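Local coordinates for protein glucuronan lyase A (PDB 2ZZJ) that probably cleaves beta-1,4-glucuronan within the chain as a polysaccharide lyase and binds a calcium ion in a beta-jelly roll fold, at residues Thr228-Ala231 against Asp232-Asp236. Residues are numbered along the deposited sequence; the frame is centred on the assembly and turned at random.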
loop_
_atom_site.group_PDB
_atom_site.type_symbol
_atom_site.label_atom_id
_atom_site.label_comp_id
_atom_site.label_asym_id
_atom_site.label_seq_id
_atom_site.Cartn_x
_atom_site.Cartn_y
_atom_site.Cartn_z
ATOM N N THR A 228 17.814 -2.222 0.963
ATOM C CA THR A 228 18.592 -0.983 0.923
ATOM C C THR A 228 19.043 -0.588 -0.469
ATOM O O THR A 228 19.612 0.480 -0.643
ATOM C CB THR A 228 19.817 -1.038 1.875
ATOM O OG1 THR A 228 20.685 -2.077 1.464
ATOM C CG2 THR A 228 19.362 -1.342 3.307
ATOM N N THR A 229 18.767 -1.435 -1.460
ATOM C CA THR A 229 19.072 -1.109 -2.869
ATOM C C THR A 229 17.857 -1.419 -3.744
ATOM O O THR A 229 16.960 -2.158 -3.318
ATOM C CB THR A 229 20.311 -1.882 -3.383
ATOM O OG1 THR A 229 20.011 -3.282 -3.560
ATOM C CG2 THR A 229 21.478 -1.744 -2.378
ATOM N N PHE A 230 17.842 -0.874 -4.962
ATOM C CA PHE A 230 16.808 -1.220 -5.941
ATOM C C PHE A 230 16.815 -2.723 -6.250
ATOM O O PHE A 230 15.748 -3.387 -6.247
ATOM C CB PHE A 230 17.062 -0.391 -7.234
ATOM C CG PHE A 230 16.005 -0.566 -8.296
ATOM C CD1 PHE A 230 14.952 0.338 -8.425
ATOM C CD2 PHE A 230 16.082 -1.632 -9.203
ATOM C CE1 PHE A 230 13.954 0.149 -9.422
ATOM C CE2 PHE A 230 15.119 -1.810 -10.216
ATOM C CZ PHE A 230 14.030 -0.916 -10.311
ATOM N N ALA A 231 18.001 -3.279 -6.552
ATOM C CA ALA A 231 18.077 -4.706 -6.906
ATOM C C ALA A 231 17.568 -5.608 -5.766
ATOM O O ALA A 231 17.070 -6.704 -6.034
ATOM C CB ALA A 231 19.510 -5.121 -7.299
ATOM N N ASP A 232 17.734 -5.175 -4.514
ATOM C CA ASP A 232 17.223 -5.978 -3.389
ATOM C C ASP A 232 15.716 -6.222 -3.504
ATOM O O ASP A 232 15.225 -7.299 -3.155
ATOM C CB ASP A 232 17.455 -5.284 -2.055
ATOM C CG ASP A 232 18.843 -5.434 -1.557
ATOM O OD1 ASP A 232 19.477 -6.464 -1.837
ATOM O OD2 ASP A 232 19.265 -4.544 -0.815
ATOM N N VAL A 233 14.991 -5.224 -4.002
ATOM C CA VAL A 233 13.512 -5.278 -3.970
ATOM C C VAL A 233 12.809 -5.375 -5.307
ATOM O O VAL A 233 11.604 -5.563 -5.352
ATOM C CB VAL A 233 12.897 -4.102 -3.166
ATOM C CG1 VAL A 233 13.601 -3.949 -1.838
ATOM C CG2 VAL A 233 12.924 -2.768 -3.957
ATOM N N ASP A 234 13.549 -5.184 -6.400
ATOM C CA ASP A 234 12.952 -5.199 -7.740
ATOM C C ASP A 234 12.387 -6.583 -8.074
ATOM O O ASP A 234 13.133 -7.566 -8.190
ATOM C CB ASP A 234 14.033 -4.786 -8.775
ATOM C CG ASP A 234 13.542 -4.880 -10.206
ATOM O OD1 ASP A 234 12.315 -5.000 -10.425
ATOM O OD2 ASP A 234 14.405 -4.818 -11.110
ATOM N N PRO A 235 11.055 -6.701 -8.204
ATOM C CA PRO A 235 10.544 -8.057 -8.508
ATOM C C PRO A 235 11.060 -8.663 -9.809
ATOM O O PRO A 235 10.967 -9.884 -9.997
ATOM C CB PRO A 235 9.027 -7.853 -8.651
ATOM C CG PRO A 235 8.726 -6.528 -7.868
ATOM C CD PRO A 235 9.978 -5.688 -8.086
ATOM N N ASP A 236 11.572 -7.817 -10.693
ATOM C CA ASP A 236 11.995 -8.206 -12.048
ATOM C C ASP A 236 13.440 -8.691 -12.153
ATOM O O ASP A 236 13.961 -8.926 -13.260
ATOM C CB ASP A 236 11.776 -7.034 -13.010
ATOM C CG ASP A 236 10.319 -6.893 -13.428
ATOM O OD1 ASP A 236 9.610 -7.919 -13.515
ATOM O OD2 ASP A 236 9.867 -5.750 -13.663
HETATM O O HOH W 1 14.914 -8.578 -6.322
#
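Thr229 and Asp232 form a capping box at the start of the short, weakly bonded helical turn 230-233. OG1 of Thr229 accepts a hydrogen bond from the backbone N-H of Asp232 at 3.1 Å; a chi1 of 72° turns the hydroxyl towards that amide. In return, OD2 of Asp232 takes a weak bond from Thr229 N at 3.2 Å and a straighter one from Thr228 N at 3.3 Å, the latter on its anti side, 16° out of the carboxylate plane. OD2 also accepts from Thr1 N, which Thr228 OG1 binds too. Replacing Asp232 with an alanine would probably leave the amides of Thr228 and Thr229 and the chain's amino terminus without this shared acceptor.

At the other end, Phe230 O accepts from two amides: Asp234 N at 2.8 Å, nearly in line with the carbonyl, and Val233 N at 3.0 Å, from above its plane. A water lies within bonding distance of Ala231 O and Asp234 O, while Asp234 OD1 closes an Asx turn with Asp236 N.

The Phe230 ring lies obliquely against the Asp234 side chain (planes 58° apart), CE2 being 3.2 Å from OD2, which accepts from Gln237 NE2; the ring meets Trp171 edge-to-face. Val233 packs on Phe69, Val155 and Ala225. One carboxylate thus gathers an amine and two amides just ahead of the helix, tying the amino terminus to this turn near the chain's C-terminal end.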